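Local coordinates for protein putative polyprenyl synthetase (Streptomyces coelicolor, PDB 3NF2) that probably acts as a polyprenyl diphosphate synthase, a magnesium-dependent prenyltransferase of the FPP/GGPP synthase family that builds isoprenoid chains, at residues A[163-168]-A[173-178]; A[223-228]-A[249-254]. One frame throughout, in Å; residues are numbered along the deposited sequence.

Interaction 1 (A[163-168]-A[173-178])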
ATOM      1  N   ILE A 163     -14.377  -6.619   6.636  1.00 53.12           N
ATOM      2  CA  ILE A 163     -14.788  -5.501   7.492  1.00 54.54           C
ATOM      3  C   ILE A 163     -16.299  -5.177   7.378  1.00 53.60           C
ATOM      4  O   ILE A 163     -16.973  -4.963   8.386  1.00 50.20           O
ATOM      5  CB  ILE A 163     -13.915  -4.240   7.220  1.00 52.81           C
ATOM      6  CG1 ILE A 163     -12.443  -4.545   7.508  1.00 55.78           C
ATOM      7  CG2 ILE A 163     -14.376  -3.047   8.061  1.00 52.68           C
ATOM      8  CD1 ILE A 163     -11.479  -3.492   6.997  1.00 60.46           C
ATOM      9  N   SER A 164     -16.817  -5.176   6.153  1.00 48.27           N
ATOM     10  CA  SER A 164     -18.225  -4.899   5.878  1.00 53.56           C
ATOM     11  C   SER A 164     -19.192  -5.917   6.491  1.00 55.56           C
ATOM     12  O   SER A 164     -20.347  -5.585   6.750  1.00 56.66           O
ATOM     13  CB  SER A 164     -18.453  -4.822   4.365  1.00 54.80           C
ATOM     14  OG  SER A 164     -19.756  -4.379   4.063  1.00 65.54           O
ATOM     15  N   TYR A 165     -18.718  -7.141   6.729  1.00 56.53           N
ATOM     16  CA  TYR A 165     -19.560  -8.207   7.291  1.00 53.00           C
ATOM     17  C   TYR A 165     -19.299  -8.509   8.765  1.00 52.32           C
ATOM     18  O   TYR A 165     -19.971  -9.355   9.347  1.00 51.75           O
ATOM     19  CB  TYR A 165     -19.435  -9.523   6.497  1.00 49.64           C
ATOM     20  CG  TYR A 165     -19.679  -9.437   4.994  1.00 48.12           C
ATOM     21  CD1 TYR A 165     -20.694  -8.643   4.466  1.00 39.51           C
ATOM     22  CD2 TYR A 165     -18.917 -10.198   4.109  1.00 43.02           C
ATOM     23  CE1 TYR A 165     -20.922  -8.574   3.096  1.00 45.55           C
ATOM     24  CE2 TYR A 165     -19.129 -10.139   2.738  1.00 38.42           C
ATOM     25  CZ  TYR A 165     -20.129  -9.327   2.231  1.00 53.21           C
ATOM     26  OH  TYR A 165     -20.335  -9.279   0.863  1.00 43.00           O
ATOM     27  N   GLU A 166     -18.346  -7.813   9.374  1.00 57.91           N
ATOM     28  CA  GLU A 166     -17.843  -8.194  10.703  1.00 59.71           C
ATOM     29  C   GLU A 166     -18.852  -8.124  11.865  1.00 62.30           C
ATOM     30  O   GLU A 166     -18.646  -8.771  12.895  1.00 64.05           O
ATOM     31  CB  GLU A 166     -16.540  -7.447  11.043  1.00 60.07           C
ATOM     32  CG  GLU A 166     -16.706  -5.994  11.476  1.00 61.72           C
ATOM     33  CD  GLU A 166     -15.385  -5.223  11.508  1.00 66.59           C
ATOM     34  OE1 GLU A 166     -15.413  -4.011  11.826  1.00 61.56           O
ATOM     35  OE2 GLU A 166     -14.320  -5.820  11.216  1.00 71.97           O
ATOM     36  N   HIS A 167     -19.931  -7.361  11.697  1.00 59.96           N
ATOM     37  CA  HIS A 167     -20.980  -7.291  12.719  1.00 63.50           C
ATOM     38  C   HIS A 167     -22.271  -8.017  12.324  1.00 63.64           C
ATOM     39  O   HIS A 167     -23.187  -8.149  13.149  1.00 66.76           O
ATOM     40  CB  HIS A 167     -21.277  -5.834  13.110  1.00 68.56           C
ATOM     41  CG  HIS A 167     -20.193  -5.198  13.925  1.00 76.55           C
ATOM     42  ND1 HIS A 167     -19.506  -4.076  13.506  1.00 78.83           N
ATOM     43  CD2 HIS A 167     -19.664  -5.537  15.126  1.00 82.89           C
ATOM     44  CE1 HIS A 167     -18.608  -3.748  14.418  1.00 84.63           C
ATOM     45  NE2 HIS A 167     -18.682  -4.619  15.409  1.00 85.54           N
ATOM     46  N   ARG A 168     -22.330  -8.480  11.071  1.00 57.97           N
ATOM     47  CA  ARG A 168     -23.476  -9.217  10.533  0.50 56.59           C
ATOM     48  C   ARG A 168     -23.675 -10.517  11.300  1.00 58.34           C
ATOM     49  O   ARG A 168     -22.700 -11.197  11.612  1.00 61.57           O
ATOM     50  CB  ARG A 168     -23.241  -9.560   9.060  0.50 56.08           C
ATOM     51  CG  ARG A 168     -23.275  -8.399   8.087  0.50 46.99           C
ATOM     52  CD  ARG A 168     -24.601  -8.353   7.364  0.50 54.00           C
ATOM     53  NE  ARG A 168     -24.432  -8.071   5.944  0.50 57.88           N
ATOM     54  CZ  ARG A 168     -24.623  -8.962   4.978  0.50 53.26           C
ATOM     55  NH1 ARG A 168     -25.007 -10.194   5.278  0.50 38.75           N
ATOM     56  NH2 ARG A 168     -24.444  -8.615   3.711  0.50 50.84           N
ATOM     57  N   VAL A 173     -24.051 -17.451   1.389  1.00 48.71           N
ATOM     58  CA  VAL A 173     -23.082 -18.341   0.745  1.00 46.84           C
ATOM     59  C   VAL A 173     -22.369 -17.609  -0.382  1.00 45.01           C
ATOM     60  O   VAL A 173     -21.139 -17.632  -0.461  1.00 47.12           O
ATOM     61  CB  VAL A 173     -23.759 -19.638   0.227  1.00 48.26           C
ATOM     62  CG1 VAL A 173     -22.834 -20.405  -0.721  1.00 47.97           C
ATOM     63  CG2 VAL A 173     -24.177 -20.526   1.394  1.00 46.88           C
ATOM     64  N   GLU A 174     -23.145 -16.922  -1.215  1.00 49.26           N
ATOM     65  CA  GLU A 174     -22.612 -16.140  -2.331  1.00 51.97           C
ATOM     66  C   GLU A 174     -21.607 -15.075  -1.877  1.00 49.82           C
ATOM     67  O   GLU A 174     -20.550 -14.912  -2.490  1.00 47.96           O
ATOM     68  CB  GLU A 174     -23.755 -15.492  -3.109  1.00 54.80           C
ATOM     69  CG  GLU A 174     -23.569 -15.501  -4.624  1.00 74.51           C
ATOM     70  CD  GLU A 174     -23.985 -16.826  -5.266  1.00 89.99           C
ATOM     71  OE1 GLU A 174     -23.204 -17.806  -5.203  1.00 84.37           O
ATOM     72  OE2 GLU A 174     -25.096 -16.879  -5.848  1.00 93.49           O
ATOM     73  N   GLU A 175     -21.926 -14.391  -0.779  1.00 49.45           N
ATOM     74  CA  GLU A 175     -21.059 -13.359  -0.215  1.00 46.61           C
ATOM     75  C   GLU A 175     -19.745 -13.944   0.287  1.00 46.80           C
ATOM     76  O   GLU A 175     -18.685 -13.320   0.159  1.00 45.72           O
ATOM     77  CB  GLU A 175     -21.767 -12.641   0.931  1.00 44.46           C
ATOM     78  CG  GLU A 175     -22.801 -11.615   0.490  1.00 49.35           C
ATOM     79  CD  GLU A 175     -23.684 -11.126   1.633  1.00 46.04           C
ATOM     80  OE1 GLU A 175     -23.723 -11.768   2.705  1.00 56.84           O
ATOM     81  OE2 GLU A 175     -24.351 -10.091   1.455  1.00 50.28           O
ATOM     82  N   CYS A 176     -19.827 -15.139   0.865  1.00 42.09           N
ATOM     83  CA  CYS A 176     -18.652 -15.824   1.375  1.00 42.71           C
ATOM     84  C   CYS A 176     -17.750 -16.268   0.223  1.00 44.70           C
ATOM     85  O   CYS A 176     -16.529 -16.148   0.311  1.00 44.72           O
ATOM     86  CB  CYS A 176     -19.071 -17.022   2.215  1.00 39.84           C
ATOM     87  SG  CYS A 176     -17.752 -17.754   3.171  1.00 47.53           S
ATOM     88  N   LEU A 177     -18.368 -16.749  -0.856  1.00 40.68           N
ATOM     89  CA  LEU A 177     -17.651 -17.248  -2.020  1.00 41.88           C
ATOM     90  C   LEU A 177     -16.871 -16.150  -2.699  1.00 40.41           C
ATOM     91  O   LEU A 177     -15.685 -16.328  -2.983  1.00 39.22           O
ATOM     92  CB  LEU A 177     -18.603 -17.908  -3.026  1.00 41.79           C
ATOM     93  CG  LEU A 177     -19.112 -19.318  -2.699  1.00 49.01           C
ATOM     94  CD1 LEU A 177     -20.094 -19.812  -3.767  1.00 38.80           C
ATOM     95  CD2 LEU A 177     -17.965 -20.307  -2.517  1.00 49.84           C
ATOM     96  N   GLU A 178     -17.518 -15.012  -2.951  1.00 40.08           N
ATOM     97  CA  GLU A 178     -16.805 -13.917  -3.599  1.00 47.28           C
ATOM     98  C   GLU A 178     -15.723 -13.308  -2.702  1.00 44.54           C
ATOM     99  O   GLU A 178     -14.683 -12.891  -3.201  1.00 46.50           O
ATOM    100  CB  GLU A 178     -17.750 -12.863  -4.206  1.00 51.11           C
ATOM    101  CG  GLU A 178     -18.396 -11.918  -3.226  1.00 61.78           C
ATOM    102  CD  GLU A 178     -18.758 -10.568  -3.843  1.00 70.46           C
ATOM    103  OE1 GLU A 178     -19.860 -10.059  -3.543  1.00 65.40           O
ATOM    104  OE2 GLU A 178     -17.948 -10.017  -4.624  1.00 70.44           O
TER
HETATM  105  O   HOH W   1     -18.480 -10.509  -0.440  1.00 58.63           O

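Interaction 2 (A[223-228]-A[249-254])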
ATOM      1  N   VAL A 223     -11.014 -26.237   1.750  1.00 47.30           N
ATOM      2  CA  VAL A 223     -10.298 -27.229   2.563  1.00 43.64           C
ATOM      3  C   VAL A 223      -9.724 -26.595   3.832  1.00 44.38           C
ATOM      4  O   VAL A 223      -9.787 -27.199   4.915  1.00 46.72           O
ATOM      5  CB  VAL A 223      -9.201 -27.976   1.737  1.00 48.50           C
ATOM      6  CG1 VAL A 223      -8.271 -28.778   2.634  1.00 37.64           C
ATOM      7  CG2 VAL A 223      -9.850 -28.900   0.714  1.00 43.74           C
ATOM      8  N   ASP A 224      -9.180 -25.383   3.696  1.00 42.23           N
ATOM      9  CA  ASP A 224      -8.735 -24.580   4.847  1.00 46.49           C
ATOM     10  C   ASP A 224      -9.852 -24.333   5.860  1.00 39.37           C
ATOM     11  O   ASP A 224      -9.645 -24.428   7.065  1.00 42.31           O
ATOM     12  CB  ASP A 224      -8.187 -23.228   4.390  1.00 54.60           C
ATOM     13  CG  ASP A 224      -6.712 -23.073   4.660  1.00 62.73           C
ATOM     14  OD1 ASP A 224      -6.259 -23.421   5.771  1.00 68.38           O
ATOM     15  OD2 ASP A 224      -6.008 -22.571   3.763  1.00 76.06           O
ATOM     16  N   ASP A 225     -11.041 -24.039   5.356  1.00 37.19           N
ATOM     17  CA  ASP A 225     -12.224 -23.900   6.201  1.00 40.04           C
ATOM     18  C   ASP A 225     -12.640 -25.199   6.895  1.00 42.96           C
ATOM     19  O   ASP A 225     -13.114 -25.167   8.032  1.00 42.42           O
ATOM     20  CB  ASP A 225     -13.389 -23.360   5.383  1.00 34.09           C
ATOM     21  CG  ASP A 225     -13.180 -21.930   4.953  1.00 32.16           C
ATOM     22  OD1 ASP A 225     -12.180 -21.312   5.387  1.00 36.39           O
ATOM     23  OD2 ASP A 225     -14.013 -21.434   4.168  1.00 38.17           O
ATOM     24  N   LEU A 226     -12.489 -26.331   6.211  1.00 41.72           N
ATOM     25  CA  LEU A 226     -12.768 -27.627   6.846  1.00 40.66           C
ATOM     26  C   LEU A 226     -11.756 -27.931   7.935  1.00 43.76           C
ATOM     27  O   LEU A 226     -12.132 -28.396   9.010  1.00 50.91           O
ATOM     28  CB  LEU A 226     -12.808 -28.764   5.827  1.00 37.64           C
ATOM     29  CG  LEU A 226     -13.976 -28.808   4.836  1.00 37.94           C
ATOM     30  CD1 LEU A 226     -13.653 -29.768   3.706  1.00 38.75           C
ATOM     31  CD2 LEU A 226     -15.304 -29.182   5.515  1.00 30.39           C
ATOM     32  N   LEU A 227     -10.481 -27.634   7.669  1.00 48.34           N
ATOM     33  CA  LEU A 227      -9.419 -27.869   8.647  1.00 45.84           C
ATOM     34  C   LEU A 227      -9.450 -26.873   9.801  1.00 46.19           C
ATOM     35  O   LEU A 227      -9.011 -27.196  10.902  1.00 46.33           O
ATOM     36  CB  LEU A 227      -8.030 -27.834   7.992  1.00 53.50           C
ATOM     37  CG  LEU A 227      -7.614 -28.745   6.820  1.00 68.45           C
ATOM     38  CD1 LEU A 227      -6.115 -28.566   6.520  1.00 66.09           C
ATOM     39  CD2 LEU A 227      -7.953 -30.235   7.025  1.00 73.47           C
ATOM     40  N   GLY A 228      -9.938 -25.657   9.551  1.00 45.97           N
ATOM     41  CA  GLY A 228     -10.080 -24.663  10.626  1.00 42.49           C
ATOM     42  C   GLY A 228     -11.049 -25.097  11.724  1.00 44.68           C
ATOM     43  O   GLY A 228     -10.873 -24.758  12.892  1.00 48.39           O
ATOM     44  N   LYS A 249     -16.835 -16.645   9.907  1.00 56.59           N
ATOM     45  CA  LYS A 249     -17.890 -17.127   9.089  1.00 54.11           C
ATOM     46  C   LYS A 249     -17.351 -17.784   7.845  1.00 51.90           C
ATOM     47  O   LYS A 249     -17.448 -17.261   6.769  1.00 53.65           O
ATOM     48  CB  LYS A 249     -18.858 -16.013   8.803  1.00 60.44           C
ATOM     49  CG  LYS A 249     -19.543 -15.554  10.060  1.00 66.77           C
ATOM     50  CD  LYS A 249     -21.010 -15.255   9.841  1.00 71.14           C
ATOM     51  CE  LYS A 249     -21.788 -15.430  11.105  1.00 74.55           C
ATOM     52  NZ  LYS A 249     -21.099 -14.795  12.212  1.00 75.64           N
ATOM     53  N   SER A 250     -16.791 -18.959   8.018  1.00 53.07           N
ATOM     54  CA  SER A 250     -16.232 -19.746   6.941  1.00 52.39           C
ATOM     55  C   SER A 250     -17.322 -20.457   6.240  1.00 49.99           C
ATOM     56  O   SER A 250     -18.430 -20.455   6.682  1.00 48.58           O
ATOM     57  CB  SER A 250     -15.248 -20.743   7.475  1.00 53.89           C
ATOM     58  OG  SER A 250     -15.739 -21.282   8.658  1.00 56.54           O
ATOM     59  N   LEU A 251     -16.981 -21.092   5.149  1.00 46.52           N
ATOM     60  CA  LEU A 251     -17.961 -21.712   4.314  1.00 46.18           C
ATOM     61  C   LEU A 251     -18.794 -22.751   5.030  1.00 46.32           C
ATOM     62  O   LEU A 251     -19.967 -22.791   4.830  1.00 46.77           O
ATOM     63  CB  LEU A 251     -17.284 -22.348   3.135  1.00 43.90           C
ATOM     64  CG  LEU A 251     -17.170 -21.424   1.950  1.00 50.17           C
ATOM     65  CD1 LEU A 251     -16.410 -22.070   0.873  1.00 50.66           C
ATOM     66  CD2 LEU A 251     -18.498 -21.050   1.476  1.00 37.35           C
ATOM     67  N   PRO A 252     -18.225 -23.594   5.863  1.00 39.54           N
ATOM     68  CA  PRO A 252     -19.131 -24.536   6.538  1.00 39.39           C
ATOM     69  C   PRO A 252     -20.179 -23.838   7.415  1.00 43.61           C
ATOM     70  O   PRO A 252     -21.363 -24.203   7.371  1.00 40.38           O
ATOM     71  CB  PRO A 252     -18.199 -25.390   7.408  1.00 34.97           C
ATOM     72  CG  PRO A 252     -16.829 -25.131   6.944  1.00 39.33           C
ATOM     73  CD  PRO A 252     -16.811 -23.826   6.223  1.00 31.87           C
ATOM     74  N   VAL A 253     -19.739 -22.836   8.178  1.00 46.44           N
ATOM     75  CA  VAL A 253     -20.613 -22.044   9.054  1.00 45.38           C
ATOM     76  C   VAL A 253     -21.738 -21.424   8.251  1.00 45.76           C
ATOM     77  O   VAL A 253     -22.918 -21.586   8.566  1.00 48.36           O
ATOM     78  CB  VAL A 253     -19.828 -20.912   9.741  1.00 44.66           C
ATOM     79  CG1 VAL A 253     -20.735 -20.095  10.656  1.00 44.40           C
ATOM     80  CG2 VAL A 253     -18.671 -21.476  10.524  1.00 44.08           C
ATOM     81  N   VAL A 254     -21.349 -20.730   7.190  1.00 48.43           N
ATOM     82  CA  VAL A 254     -22.281 -20.030   6.321  1.00 44.85           C
ATOM     83  C   VAL A 254     -23.245 -20.973   5.596  1.00 46.16           C
ATOM     84  O   VAL A 254     -24.457 -20.724   5.564  1.00 48.89           O
ATOM     85  CB  VAL A 254     -21.506 -19.150   5.332  1.00 44.66           C
ATOM     86  CG1 VAL A 254     -22.422 -18.570   4.320  1.00 51.66           C
ATOM     87  CG2 VAL A 254     -20.782 -18.027   6.087  1.00 42.58           C
TER
HETATM   88  O   HOH W   2     -13.454 -22.754   9.246  1.00 42.45           O

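Interaction 1 (A[163-168]-A[173-178])
Tyr165 lays the hydroxyl end of its side chain obliquely across the stem of Glu175, joining the end of helix 139-165 to the first turn of helix 173-198. This is the compact half of the contact: Tyr165 OH lies 3.4 Å from Glu175 CG, while CZ approaches both CB and CG of the glutamate. With CG anti to the carbonyl carbon (chi1 -54°), the ring reaches over to the opposite helix, where its OH shares a water with the backbone. That water sits in the ring plane, 2.6 Å from Tyr165 OH, and donates to Glu175 O at 2.9 Å.

Toward the outside, the contact becomes polar and looser. In the conformer described, one of two modelled, Arg168 NH2 meets Glu175 OE2 at 2.7 Å on the syn side of the carboxylate, tilted out of its plane, forming a salt bridge whose oxygen lies nearly in the guanidinium plane. The carboxylate is turned 53° from that plane, and the second link, from Arg168 NH1 to Glu175 OE1, is weak at 3.3 Å. Tyr165 CD1 lies against one guanidinium face.

Arg170 O also accepts from Arg168 NH1, and the Ser172 N-H holds Glu175 OE1 from the start of the glutamate's own helix. The permanence of the salt bridge is uncertain, but where it forms, one carboxylate serves both an arginine and a helix-start amide while its stem packs against the tyrosine.

Interaction 2 (A[223-228]-A[249-254])
Asp225 points its carboxylate at the start of helix 251-259, where OD2 accepts the Leu251 N-H, with Leu251 N 3.1 Å away. The bond is nearly straight (173°), although the donor comes from above the carboxylate plane, 52° out of it. Asp225 CG stands anti to the carbonyl carbon (chi1 -68°), which carries OD2 across to this backbone amide and leaves CB to pack 3.6 Å from Pro252 CD. Ser250 CB presses against Asp225 CG at 3.5 Å.

Ser250 occupies the N-cap position, but its side chain makes no capping bond. Its OG instead sits between the backbone N and the carbonyl carbon and donates to a water at 2.8 Å; the same water donates to Asp225 O at 2.7 Å. Gln221 NE2 binds Asp225 OD1 and helps fix the carboxylate's rotation. With only a methyl group at this site, as in an alanine, the Leu251 N-H and the Gln221 amide would probably both be left without the carboxylate they share.

Around this buried junction of helices 203-230 and 251-259, Leu251 packs on Cys176 and Leu177 of helix 173-198, whose Glu180 OE1 also lies close to Asp225 OD2, and on Trp303 of helix 300-319, while Pro252 touches Thr304 of that helix and Ile295 of helix 285-297.

In the fold
Interaction 1 lies at the surface and interaction 2 in the interior, with centres about 13 Å apart, on the same side of the chain's centre. They meet through helices 173-198 and 251-259: Val173 N packs 3.5 Å from Val254 CG1, and Cys176 SG lies 3.8 Å from Leu251 CD2. The first turns of helix 173-198, which meet Arg168 and Tyr165, thus also pack on the helix whose start is bonded to Asp225. Asp224 and Asp225 correspond to the first two aspartates of the family's second aspartate-rich motif (DDxxD), whose last position is Gly228 here; in relatives it helps bind magnesium and diphosphate, and interaction 2 is therefore probably close to the active site.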